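Local coordinates for protein glutathione s-transferase III (Zea mays, PDB 1AW9) that probably conjugates reduced glutathione to hydrophobic electrophiles with loss of a halide, as in the detoxification of maize herbicides by phi-class transferases, at residues A[8-13]-A[210-215]; A[19-24]-A[72-77]; A[97-102]-A[165-170]; A[107-112]-A[133-138]. All coordinates share one frame; numbering follows the deposited sequence.

Contact 1 (A[8-13]-A[210-215]); sequences MPLSPN and IPLPPP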
loop_
_atom_site.group_PDB
_atom_site.type_symbol
_atom_site.label_atom_id
_atom_site.label_comp_id
_atom_site.label_asym_id
_atom_site.label_seq_id
_atom_site.Cartn_x
_atom_site.Cartn_y
_atom_site.Cartn_z
ATOM N N MET A 8 13.511 -3.142 25.941
ATOM C CA MET A 8 14.764 -2.529 25.532
ATOM C C MET A 8 14.759 -1.090 26.011
ATOM O O MET A 8 13.790 -0.366 25.773
ATOM C CB MET A 8 14.813 -2.471 24.014
ATOM C CG MET A 8 15.751 -3.423 23.322
ATOM S SD MET A 8 15.748 -2.890 21.591
ATOM C CE MET A 8 17.414 -1.902 21.418
ATOM N N PRO A 9 15.844 -0.640 26.664
ATOM C CA PRO A 9 15.876 0.757 27.137
ATOM C C PRO A 9 15.802 1.839 26.035
ATOM O O PRO A 9 15.532 3.002 26.327
ATOM C CB PRO A 9 17.180 0.827 27.953
ATOM C CG PRO A 9 17.981 -0.366 27.494
ATOM C CD PRO A 9 16.935 -1.426 27.271
ATOM N N LEU A 10 15.995 1.450 24.774
ATOM C CA LEU A 10 15.944 2.414 23.672
ATOM C C LEU A 10 14.566 2.602 23.069
ATOM O O LEU A 10 14.322 3.588 22.383
ATOM C CB LEU A 10 16.923 2.031 22.572
ATOM C CG LEU A 10 18.353 2.379 22.976
ATOM C CD1 LEU A 10 19.334 1.812 21.966
ATOM C CD2 LEU A 10 18.504 3.888 23.116
ATOM N N SER A 11 13.687 1.637 23.285
ATOM C CA SER A 11 12.351 1.698 22.753
ATOM C C SER A 11 11.532 2.824 23.402
ATOM O O SER A 11 11.262 2.795 24.619
ATOM C CB SER A 11 11.691 0.351 22.959
ATOM O OG SER A 11 10.331 0.514 23.302
ATOM N N PRO A 12 11.048 3.790 22.588
ATOM C CA PRO A 12 10.265 4.903 23.130
ATOM C C PRO A 12 9.023 4.464 23.907
ATOM O O PRO A 12 8.477 5.221 24.716
ATOM C CB PRO A 12 9.875 5.709 21.874
ATOM C CG PRO A 12 10.938 5.406 20.887
ATOM C CD PRO A 12 11.181 3.906 21.124
ATOM N N ASN A 13 8.550 3.259 23.645
ATOM C CA ASN A 13 7.368 2.805 24.334
ATOM C C ASN A 13 7.766 2.371 25.736
ATOM O O ASN A 13 6.964 2.462 26.664
ATOM C CB ASN A 13 6.645 1.727 23.522
ATOM C CG ASN A 13 5.863 2.314 22.332
ATOM O OD1 ASN A 13 5.228 3.355 22.456
ATOM N ND2 ASN A 13 5.945 1.669 21.175
ATOM N N ILE A 210 18.575 6.575 28.937
ATOM C CA ILE A 210 18.558 6.012 27.586
ATOM C C ILE A 210 19.996 5.796 27.126
ATOM O O ILE A 210 20.779 6.753 27.042
ATOM C CB ILE A 210 17.856 6.938 26.576
ATOM C CG1 ILE A 210 16.444 7.300 27.052
ATOM C CG2 ILE A 210 17.757 6.239 25.227
ATOM C CD1 ILE A 210 15.826 8.459 26.282
ATOM N N PRO A 211 20.349 4.537 26.784
ATOM C CA PRO A 211 21.679 4.105 26.321
ATOM C C PRO A 211 21.965 4.592 24.904
ATOM O O PRO A 211 22.282 3.781 24.020
ATOM C CB PRO A 211 21.564 2.584 26.355
ATOM C CG PRO A 211 20.181 2.375 25.929
ATOM C CD PRO A 211 19.401 3.414 26.716
ATOM N N LEU A 212 21.841 5.910 24.702
ATOM C CA LEU A 212 22.051 6.535 23.391
ATOM C C LEU A 212 23.512 6.482 22.956
ATOM O O LEU A 212 24.410 6.875 23.699
ATOM C CB LEU A 212 21.508 7.974 23.353
ATOM C CG LEU A 212 20.127 8.282 22.730
ATOM C CD1 LEU A 212 19.507 7.074 22.050
ATOM C CD2 LEU A 212 19.186 8.845 23.781
ATOM N N PRO A 213 23.761 5.998 21.738
ATOM C CA PRO A 213 25.135 5.907 21.256
ATOM C C PRO A 213 25.835 7.250 21.121
ATOM O O PRO A 213 25.209 8.323 21.160
ATOM C CB PRO A 213 24.978 5.195 19.915
ATOM C CG PRO A 213 23.622 5.690 19.419
ATOM C CD PRO A 213 22.794 5.616 20.680
ATOM N N PRO A 214 27.177 7.195 21.051
ATOM C CA PRO A 214 28.060 8.353 20.897
ATOM C C PRO A 214 28.186 8.703 19.422
ATOM O O PRO A 214 27.976 7.852 18.544
ATOM C CB PRO A 214 29.388 7.824 21.448
ATOM C CG PRO A 214 29.372 6.396 21.010
ATOM C CD PRO A 214 27.947 5.975 21.334
ATOM N N PRO A 215 28.508 9.973 19.125
ATOM C CA PRO A 215 28.656 10.447 17.746
ATOM C C PRO A 215 29.647 9.590 16.951
ATOM O O PRO A 215 30.183 8.595 17.470
ATOM C CB PRO A 215 29.191 11.873 17.944
ATOM C CG PRO A 215 28.519 12.297 19.210
ATOM C CD PRO A 215 28.699 11.079 20.083
#

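Contact 2 (A[19-24]-A[72-77]); sequences TVLNEK and RYIASK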
loop_
_atom_site.group_PDB
_atom_site.type_symbol
_atom_site.label_atom_id
_atom_site.label_comp_id
_atom_site.label_asym_id
_atom_site.label_seq_id
_atom_site.Cartn_x
_atom_site.Cartn_y
_atom_site.Cartn_z
ATOM N N THR A 19 9.158 7.171 32.054
ATOM C CA THR A 19 8.791 8.566 32.258
ATOM C C THR A 19 7.866 8.666 33.464
ATOM O O THR A 19 8.143 9.387 34.414
ATOM C CB THR A 19 8.075 9.150 31.004
ATOM O OG1 THR A 19 9.005 9.232 29.926
ATOM C CG2 THR A 19 7.552 10.528 31.251
ATOM N N VAL A 20 6.777 7.920 33.440
ATOM C CA VAL A 20 5.834 7.955 34.524
ATOM C C VAL A 20 6.405 7.356 35.819
ATOM O O VAL A 20 6.112 7.864 36.898
ATOM C CB VAL A 20 4.500 7.323 34.087
ATOM C CG1 VAL A 20 3.615 7.022 35.260
ATOM C CG2 VAL A 20 3.775 8.288 33.189
ATOM N N LEU A 21 7.280 6.357 35.738
ATOM C CA LEU A 21 7.835 5.779 36.969
ATOM C C LEU A 21 8.747 6.781 37.697
ATOM O O LEU A 21 8.705 6.872 38.921
ATOM C CB LEU A 21 8.564 4.453 36.712
ATOM C CG LEU A 21 7.766 3.244 36.152
ATOM C CD1 LEU A 21 8.700 2.125 35.825
ATOM C CD2 LEU A 21 6.709 2.742 37.075
ATOM N N ASN A 22 9.529 7.565 36.959
ATOM C CA ASN A 22 10.383 8.557 37.593
ATOM C C ASN A 22 9.580 9.701 38.179
ATOM O O ASN A 22 9.919 10.217 39.226
ATOM C CB ASN A 22 11.391 9.098 36.623
ATOM C CG ASN A 22 12.373 8.074 36.251
ATOM O OD1 ASN A 22 12.830 7.336 37.104
ATOM N ND2 ASN A 22 12.677 7.960 34.965
ATOM N N GLU A 23 8.510 10.116 37.522
ATOM C CA GLU A 23 7.724 11.210 38.059
ATOM C C GLU A 23 7.227 10.815 39.437
ATOM O O GLU A 23 7.285 11.601 40.359
ATOM C CB GLU A 23 6.546 11.532 37.145
ATOM C CG GLU A 23 6.911 12.306 35.897
ATOM C CD GLU A 23 7.192 13.790 36.154
ATOM O OE1 GLU A 23 6.783 14.321 37.205
ATOM O OE2 GLU A 23 7.810 14.445 35.298
ATOM N N LYS A 24 6.701 9.598 39.544
ATOM C CA LYS A 24 6.175 9.036 40.786
ATOM C C LYS A 24 7.328 8.653 41.735
ATOM O O LYS A 24 7.101 8.233 42.870
ATOM C CB LYS A 24 5.345 7.788 40.458
ATOM C CG LYS A 24 3.985 8.094 39.857
ATOM C CD LYS A 24 3.026 8.385 40.972
ATOM C CE LYS A 24 1.934 9.299 40.540
ATOM N NZ LYS A 24 1.265 9.871 41.734
ATOM N N ARG A 72 -1.415 4.423 33.445
ATOM C CA ARG A 72 -2.587 4.853 34.145
ATOM C C ARG A 72 -2.706 4.118 35.469
ATOM O O ARG A 72 -3.018 4.724 36.498
ATOM C CB ARG A 72 -3.814 4.660 33.285
ATOM C CG ARG A 72 -5.053 5.157 33.964
ATOM C CD ARG A 72 -5.877 6.015 33.049
ATOM N NE ARG A 72 -6.887 6.764 33.797
ATOM C CZ ARG A 72 -7.817 7.519 33.226
ATOM N NH1 ARG A 72 -7.861 7.620 31.902
ATOM N NH2 ARG A 72 -8.683 8.186 33.975
ATOM N N TYR A 73 -2.421 2.823 35.452
ATOM C CA TYR A 73 -2.479 1.995 36.656
ATOM C C TYR A 73 -1.535 2.541 37.730
ATOM O O TYR A 73 -1.931 2.789 38.853
ATOM C CB TYR A 73 -2.097 0.567 36.308
ATOM C CG TYR A 73 -1.776 -0.309 37.490
ATOM C CD1 TYR A 73 -2.783 -0.959 38.206
ATOM C CD2 TYR A 73 -0.449 -0.549 37.844
ATOM C CE1 TYR A 73 -2.469 -1.835 39.230
ATOM C CE2 TYR A 73 -0.127 -1.416 38.861
ATOM C CZ TYR A 73 -1.136 -2.060 39.543
ATOM O OH TYR A 73 -0.772 -2.982 40.497
ATOM N N ILE A 74 -0.281 2.717 37.370
ATOM C CA ILE A 74 0.699 3.251 38.273
ATOM C C ILE A 74 0.301 4.658 38.753
ATOM O O ILE A 74 0.501 4.962 39.909
ATOM C CB ILE A 74 2.059 3.316 37.572
ATOM C CG1 ILE A 74 2.590 1.905 37.313
ATOM C CG2 ILE A 74 3.010 4.228 38.318
ATOM C CD1 ILE A 74 2.699 1.013 38.535
ATOM N N ALA A 75 -0.252 5.501 37.877
ATOM C CA ALA A 75 -0.633 6.875 38.233
ATOM C C ALA A 75 -1.749 6.949 39.263
ATOM O O ALA A 75 -1.807 7.887 40.055
ATOM C CB ALA A 75 -1.000 7.688 36.997
ATOM N N SER A 76 -2.658 5.988 39.247
ATOM C CA SER A 76 -3.733 6.003 40.230
ATOM C C SER A 76 -3.389 5.166 41.456
ATOM O O SER A 76 -3.754 5.519 42.569
ATOM C CB SER A 76 -5.064 5.554 39.615
ATOM O OG SER A 76 -4.897 4.451 38.738
ATOM N N LYS A 77 -2.640 4.089 41.255
ATOM C CA LYS A 77 -2.259 3.205 42.344
ATOM C C LYS A 77 -1.285 3.894 43.271
ATOM O O LYS A 77 -1.465 3.886 44.484
ATOM C CB LYS A 77 -1.658 1.905 41.810
ATOM C CG LYS A 77 -1.525 0.822 42.832
ATOM C CD LYS A 77 -0.177 0.214 42.715
ATOM C CE LYS A 77 0.101 -0.793 43.817
ATOM N NZ LYS A 77 -0.493 -2.118 43.517
HETATM O O HOH W 1 -1.080 10.390 40.512
#

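Contact 3 (A[97-102]-A[165-170]); sequences VWLEVE and DANHAS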
loop_
_atom_site.group_PDB
_atom_site.type_symbol
_atom_site.label_atom_id
_atom_site.label_comp_id
_atom_site.label_asym_id
_atom_site.label_seq_id
_atom_site.Cartn_x
_atom_site.Cartn_y
_atom_site.Cartn_z
ATOM N N VAL A 97 -9.954 13.518 27.349
ATOM C CA VAL A 97 -9.907 13.818 25.935
ATOM C C VAL A 97 -8.471 13.820 25.414
ATOM O O VAL A 97 -8.189 13.136 24.458
ATOM C CB VAL A 97 -10.599 15.142 25.652
ATOM C CG1 VAL A 97 -10.339 15.573 24.246
ATOM C CG2 VAL A 97 -12.104 14.978 25.858
ATOM N N TRP A 98 -7.542 14.491 26.089
ATOM C CA TRP A 98 -6.166 14.541 25.620
ATOM C C TRP A 98 -5.351 13.276 25.772
ATOM O O TRP A 98 -4.270 13.173 25.161
ATOM C CB TRP A 98 -5.405 15.756 26.175
ATOM C CG TRP A 98 -5.945 16.971 25.558
ATOM C CD1 TRP A 98 -7.029 17.677 25.991
ATOM C CD2 TRP A 98 -5.624 17.485 24.269
ATOM N NE1 TRP A 98 -7.435 18.557 25.032
ATOM C CE2 TRP A 98 -6.582 18.473 23.962
ATOM C CE3 TRP A 98 -4.633 17.192 23.329
ATOM C CZ2 TRP A 98 -6.582 19.187 22.746
ATOM C CZ3 TRP A 98 -4.634 17.899 22.113
ATOM C CH2 TRP A 98 -5.603 18.884 21.839
ATOM N N LEU A 99 -5.840 12.333 26.583
ATOM C CA LEU A 99 -5.182 11.016 26.781
ATOM C C LEU A 99 -5.480 10.201 25.546
ATOM O O LEU A 99 -4.646 9.439 25.097
ATOM C CB LEU A 99 -5.712 10.269 28.010
ATOM C CG LEU A 99 -5.105 10.694 29.342
ATOM C CD1 LEU A 99 -5.967 10.194 30.527
ATOM C CD2 LEU A 99 -3.638 10.253 29.434
ATOM N N GLU A 100 -6.706 10.313 25.062
ATOM C CA GLU A 100 -7.121 9.647 23.851
ATOM C C GLU A 100 -6.541 10.328 22.592
ATOM O O GLU A 100 -6.152 9.649 21.619
ATOM C CB GLU A 100 -8.626 9.618 23.806
ATOM C CG GLU A 100 -9.159 8.522 24.601
ATOM C CD GLU A 100 -8.796 7.172 23.960
ATOM O OE1 GLU A 100 -9.368 6.854 22.889
ATOM O OE2 GLU A 100 -7.939 6.444 24.511
ATOM N N VAL A 101 -6.489 11.662 22.580
ATOM C CA VAL A 101 -5.921 12.357 21.427
ATOM C C VAL A 101 -4.486 11.866 21.185
ATOM O O VAL A 101 -4.092 11.604 20.045
ATOM C CB VAL A 101 -5.955 13.909 21.599
ATOM C CG1 VAL A 101 -5.169 14.587 20.489
ATOM C CG2 VAL A 101 -7.380 14.393 21.563
ATOM N N GLU A 102 -3.718 11.709 22.257
ATOM C CA GLU A 102 -2.332 11.251 22.162
ATOM C C GLU A 102 -2.263 9.839 21.576
ATOM O O GLU A 102 -1.411 9.544 20.738
ATOM C CB GLU A 102 -1.661 11.268 23.544
ATOM C CG GLU A 102 -0.181 10.833 23.589
ATOM C CD GLU A 102 0.032 9.314 23.734
ATOM O OE1 GLU A 102 -0.635 8.692 24.569
ATOM O OE2 GLU A 102 0.868 8.722 23.019
ATOM N N ASP A 165 0.230 14.905 29.540
ATOM C CA ASP A 165 1.479 15.470 28.984
ATOM C C ASP A 165 2.633 14.482 29.015
ATOM O O ASP A 165 3.409 14.401 28.060
ATOM C CB ASP A 165 1.913 16.761 29.713
ATOM C CG ASP A 165 0.760 17.724 29.935
ATOM O OD1 ASP A 165 0.080 17.563 30.945
ATOM O OD2 ASP A 165 0.474 18.611 29.109
ATOM N N ALA A 166 2.725 13.725 30.107
ATOM C CA ALA A 166 3.809 12.790 30.317
ATOM C C ALA A 166 3.843 11.680 29.256
ATOM O O ALA A 166 4.928 11.228 28.853
ATOM C CB ALA A 166 3.713 12.196 31.751
ATOM N N ASN A 167 2.654 11.268 28.801
ATOM C CA ASN A 167 2.518 10.215 27.792
ATOM C C ASN A 167 3.098 10.629 26.440
ATOM O O ASN A 167 3.417 9.780 25.608
ATOM C CB ASN A 167 1.053 9.781 27.657
ATOM C CG ASN A 167 0.665 8.693 28.669
ATOM O OD1 ASN A 167 1.518 8.150 29.377
ATOM N ND2 ASN A 167 -0.597 8.332 28.692
ATOM N N HIS A 168 3.306 11.933 26.262
ATOM C CA HIS A 168 3.857 12.467 25.031
ATOM C C HIS A 168 5.338 12.569 25.062
ATOM O O HIS A 168 5.958 12.545 24.022
ATOM C CB HIS A 168 3.376 13.880 24.797
ATOM C CG HIS A 168 1.965 13.970 24.320
ATOM N ND1 HIS A 168 0.893 13.953 25.169
ATOM C CD2 HIS A 168 1.469 14.138 23.078
ATOM C CE1 HIS A 168 -0.211 14.116 24.476
ATOM N NE2 HIS A 168 0.106 14.234 23.192
ATOM N N ALA A 169 5.925 12.705 26.241
ATOM C CA ALA A 169 7.353 12.951 26.339
ATOM C C ALA A 169 8.389 12.139 25.568
ATOM O O ALA A 169 9.300 12.737 24.971
ATOM C CB ALA A 169 7.752 13.083 27.779
ATOM N N SER A 170 8.294 10.800 25.582
ATOM C CA SER A 170 9.282 9.975 24.890
ATOM C C SER A 170 9.243 10.177 23.401
ATOM O O SER A 170 10.289 10.278 22.776
ATOM C CB SER A 170 9.177 8.498 25.243
ATOM O OG SER A 170 7.979 7.934 24.811
HETATM O O HOH W 2 -2.450 8.803 26.487
#

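Contact 4 (A[107-112]-A[133-138]); sequences YPNASP and DKHAEQ. With CD (cadmium ion), chain D; CD (cadmium ion), chain B.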
loop_
_atom_site.group_PDB
_atom_site.type_symbol
_atom_site.label_atom_id
_atom_site.label_comp_id
_atom_site.label_asym_id
_atom_site.label_seq_id
_atom_site.Cartn_x
_atom_site.Cartn_y
_atom_site.Cartn_z
ATOM N N TYR A 107 0.311 9.625 18.648
ATOM C CA TYR A 107 1.100 8.405 18.542
ATOM C C TYR A 107 1.160 7.761 17.151
ATOM O O TYR A 107 2.249 7.612 16.584
ATOM C CB TYR A 107 0.666 7.360 19.597
ATOM C CG TYR A 107 1.485 6.090 19.525
ATOM C CD1 TYR A 107 2.818 6.099 19.893
ATOM C CD2 TYR A 107 0.945 4.924 19.018
ATOM C CE1 TYR A 107 3.621 4.970 19.745
ATOM C CE2 TYR A 107 1.744 3.762 18.859
ATOM C CZ TYR A 107 3.095 3.794 19.226
ATOM O OH TYR A 107 3.961 2.697 19.070
ATOM N N PRO A 108 -0.005 7.469 16.543
ATOM C CA PRO A 108 0.016 6.845 15.216
ATOM C C PRO A 108 0.755 7.603 14.126
ATOM O O PRO A 108 1.055 7.052 13.094
ATOM C CB PRO A 108 -1.462 6.666 14.885
ATOM C CG PRO A 108 -2.131 6.690 16.252
ATOM C CD PRO A 108 -1.389 7.822 16.907
ATOM N N ASN A 109 0.990 8.883 14.340
ATOM C CA ASN A 109 1.708 9.671 13.354
ATOM C C ASN A 109 3.146 9.888 13.768
ATOM O O ASN A 109 4.036 9.916 12.902
ATOM C CB ASN A 109 0.976 10.981 13.100
ATOM C CG ASN A 109 -0.320 10.753 12.376
ATOM O OD1 ASN A 109 -0.311 10.255 11.261
ATOM N ND2 ASN A 109 -1.442 11.066 13.011
ATOM N N ALA A 110 3.387 9.980 15.076
ATOM C CA ALA A 110 4.740 10.185 15.591
ATOM C C ALA A 110 5.584 8.944 15.462
ATOM O O ALA A 110 6.747 9.044 15.086
ATOM C CB ALA A 110 4.707 10.622 17.043
ATOM N N SER A 111 5.038 7.766 15.765
ATOM C CA SER A 111 5.865 6.563 15.662
ATOM C C SER A 111 6.388 6.212 14.275
ATOM O O SER A 111 7.546 5.801 14.160
ATOM C CB SER A 111 5.201 5.340 16.288
ATOM O OG SER A 111 3.905 5.174 15.775
ATOM N N PRO A 112 5.536 6.262 13.207
ATOM C CA PRO A 112 6.077 5.926 11.879
ATOM C C PRO A 112 7.260 6.811 11.532
ATOM O O PRO A 112 8.193 6.357 10.895
ATOM C CB PRO A 112 4.915 6.232 10.951
ATOM C CG PRO A 112 3.736 5.891 11.772
ATOM C CD PRO A 112 4.069 6.415 13.143
ATOM N N ASP A 133 6.163 11.394 4.369
ATOM C CA ASP A 133 5.278 12.443 3.900
ATOM C C ASP A 133 3.909 12.340 4.408
ATOM O O ASP A 133 3.354 13.350 4.754
ATOM C CB ASP A 133 5.185 12.518 2.373
ATOM C CG ASP A 133 6.401 13.167 1.770
ATOM O OD1 ASP A 133 7.275 13.459 2.625
ATOM O OD2 ASP A 133 6.503 13.430 0.516
ATOM N N LYS A 134 3.309 11.163 4.328
ATOM C CA LYS A 134 1.965 10.985 4.841
ATOM C C LYS A 134 1.883 11.367 6.340
ATOM O O LYS A 134 1.030 12.158 6.757
ATOM C CB LYS A 134 1.495 9.544 4.644
ATOM C CG LYS A 134 0.201 9.255 5.367
ATOM C CD LYS A 134 -0.231 7.826 5.148
ATOM C CE LYS A 134 -1.498 7.504 5.958
ATOM N NZ LYS A 134 -2.140 6.161 5.640
ATOM N N HIS A 135 2.763 10.794 7.149
ATOM C CA HIS A 135 2.726 11.082 8.563
ATOM C C HIS A 135 3.204 12.417 9.038
ATOM O O HIS A 135 2.669 12.897 9.998
ATOM C CB HIS A 135 3.386 9.992 9.306
ATOM C CG HIS A 135 2.610 8.754 9.210
ATOM N ND1 HIS A 135 1.387 8.618 9.833
ATOM C CD2 HIS A 135 2.809 7.627 8.498
ATOM C CE1 HIS A 135 0.866 7.452 9.514
ATOM N NE2 HIS A 135 1.709 6.828 8.706
ATOM N N ALA A 136 4.168 13.034 8.357
ATOM C CA ALA A 136 4.624 14.345 8.749
ATOM C C ALA A 136 3.468 15.325 8.561
ATOM O O ALA A 136 3.257 16.233 9.351
ATOM C CB ALA A 136 5.784 14.774 7.871
ATOM N N GLU A 137 2.738 15.162 7.473
ATOM C CA GLU A 137 1.632 16.039 7.189
ATOM C C GLU A 137 0.466 15.839 8.134
ATOM O O GLU A 137 -0.167 16.811 8.565
ATOM C CB GLU A 137 1.172 15.804 5.798
ATOM C CG GLU A 137 0.114 16.750 5.470
ATOM C CD GLU A 137 -0.458 16.488 4.148
ATOM O OE1 GLU A 137 0.165 15.740 3.351
ATOM O OE2 GLU A 137 -1.555 17.037 3.905
ATOM N N GLN A 138 0.156 14.578 8.426
ATOM C CA GLN A 138 -0.911 14.257 9.356
ATOM C C GLN A 138 -0.568 14.763 10.762
ATOM O O GLN A 138 -1.426 15.309 11.444
ATOM C CB GLN A 138 -1.195 12.748 9.336
ATOM C CG GLN A 138 -1.931 12.342 8.073
ATOM C CD GLN A 138 -2.248 10.870 7.965
ATOM O OE1 GLN A 138 -1.894 10.059 8.817
ATOM N NE2 GLN A 138 -2.956 10.524 6.921
HETATM CD CD CD D . 8.951 14.297 0.970
HETATM CD CD CD B . -1.411 16.774 1.452
HETATM O O HOH W 3 -3.090 16.108 1.966
HETATM O O HOH W 4 9.786 13.129 2.180
#

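Contact 1 (A[8-13]-A[210-215])
The puckered pyrrolidine rings of Pro9 and Pro211 cross at about a right angle and meet through ring carbons. Pro9 CB sits 3.6 Å from Pro211 CD, and Pro9 CG lies 3.8 Å from Pro211 CG. The Pro211 ring is also met by Leu10, which slides past it in the opposite direction and brings its branch point, CG, within 3.5 Å of Pro211 CG. Leu10 CG stands beside the backbone N (chi1 -76°), and from there CD2 reaches in between Ile210 and Leu212. CD2 of Leu10 lies 3.2 Å from Ile210 CG2, tighter than ordinary van der Waals contact, and 3.5 Å from Leu212 CD1. The side chains that meet are all apolar, and each backbone is shaped by its own bond: Ser11 N to Met8 O (3.2 Å) closes a type I turn, while Leu212 N to Ile210 O (2.7 Å) closes an inverse gamma turn centred on Pro211. Beyond it, Leu212 packs on Thr37 and Pro213 on Val33, both of a second subunit. The C-terminal tail thus lies against the turn that leads, through the N-cap Ser11, into helix 12-23 of the thioredoxin-like domain, where Ser11, Pro12 and Asn13 probably help bind glutathione.

Contact 2 (A[19-24]-A[72-77])
Val20 and Leu21 face Ile74 where helix 12-23 and helix 67-77 lie side by side, the pair that packs on one face of the sheet in the thioredoxin-like domain of glutathione transferases. The packed part centres on a single methyl. Ile74 CG1 stands beside the backbone N (chi1 -68°), which leaves CG2 directed at the other helix; it lies 4.2 Å from Val20 CG1 and 4.2 Å from Leu21 CD2. The valine and isoleucine slide past each other in opposite directions, and Leu26, Phe28 and Leu85 add to the apolar surroundings. Next to this lies a looser, water-bridged side. The Lys24 chain bends at chi2 (-83°) and then runs out straight, stopping with NZ 4.0 Å from Ala75 O. A water fills the interval, accepting from Lys24 NZ at 2.7 Å and lying 2.6 Å from Ala75 O, to which it probably donates. The ammonium is gripped mainly from outside the two segments, by the carbonyls of Thr83, Tyr78 and Glu81. On the exposed side of helix 67-77, Ser76 folds back on its own turn: OG donates to Arg72 O at 2.9 Å, from the face of that carbonyl opposite to Ser76 N.

Contact 3 (A[97-102]-A[165-170])
Glu102 runs its aliphatic stem over the imidazole of His168, the two side chains sliding past each other in opposite directions. Glu102 CG stands 3.4 Å from the centroid of the His168 ring and 13° off the normal, a CH-pi contact, while Glu102 CB closes to 3.3 Å on His168 CE1. Trp98 O lies at the edge of the same ring. A bend at chi2 (-87°) then turns the Glu102 carboxylate plane 73° from that of the ring and carries the group across Asn167, where OE1 comes 3.7 Å from Asn167 CB. One water ties these groups together: it donates to Glu102 OE1 (2.6 Å) and to Leu99 O (2.7 Å) and accepts from Asn167 ND2 (2.9 Å), with Leu99 CD2 packed nearby against the amide. The stronger polar partners stand outside: Arg68 pairs with Glu102, Asn71 with Asn167 OD1, and Tyr146 and Ala164 hold the two ring nitrogens of His168. With alanine at the place of His168, the Glu102 stem would probably lose the surface it rests on, and the Tyr146 hydroxyl and Ala164 carbonyl this mate. In the helical C-terminal domain, the long helix 92-122 thus meets the junction of helices 163-166 and 169-176; Trp98 stacks on His149 of helix 129-152, and Ser170 packs against helix 12-23.

Contact 4 (A[107-112]-A[133-138])
Asn109 and His135 share a direct hydrogen bond across the contact: His135 ND1 donates to Asn109 OD1 at 2.8 Å, fairly straight at 160°. The acceptor lies close to the imidazole plane, at its edge. Asn109 CG stands beside its backbone N (chi1 -69°), bringing OD1 to the histidine while ND2 bonds to His105 O one turn back, so both ends of the amide are held. Apolar contact comes from Pro112, whose ring crosses His135 at about a right angle: Pro112 CB is 3.5 Å from His135 CD2, and Pro112 CG sits almost on the normal, 3.8 Å from the centroid of the His135 ring, a CH-pi contact. These side chains join the kinked helix 92-122 to helix 129-152, a pair of the all-helical C-terminal domain of glutathione transferases; the N-to-C directions of the short segments are 135° apart and their axes approach to 8.6 Å. A leucine in place of His135 would probably leave Asn109 OD1 without this N-H and Pro112 without its flat partner. Ionic and metal bonds occupy the outer side of helix 129-152. Asp133 grips one cadmium with OD1 (2.5 Å) and OD2 (2.6 Å), and Glu137 grips another with both carboxylate oxygens. Glu137 of the fifth subunit also binds the cadmium of Asp133, Asp133 of the fourth also binds that of Glu137, and Lys134 pairs with Asp128 of the fourth.

How the contacts relate
Contacts 2 and 3 are buried, contacts 1 and 4 lie toward the surface. Contact 1 uses the turn leading into helix 12-23, contact 2 the far end of that helix, and helix 92-122 serves contacts 3 and 4. Contact 1 joins apolar side chains, contact 2 is apolar with a water to one side, contact 3 a buried CH-pi contact with a water-linked polar group beside it, and contact 4 a hydrogen bond and a proline-histidine pair beside metal-bridged subunits. They also touch: Pro12 O probably bonds Ser170 OG and Asn13 ND2 Tyr107 OH, joining contact 1 to contacts 3 and 4, while Arg72 packs on Leu99 between contacts 2 and 3. These touches bridge the thioredoxin-like and helical domains.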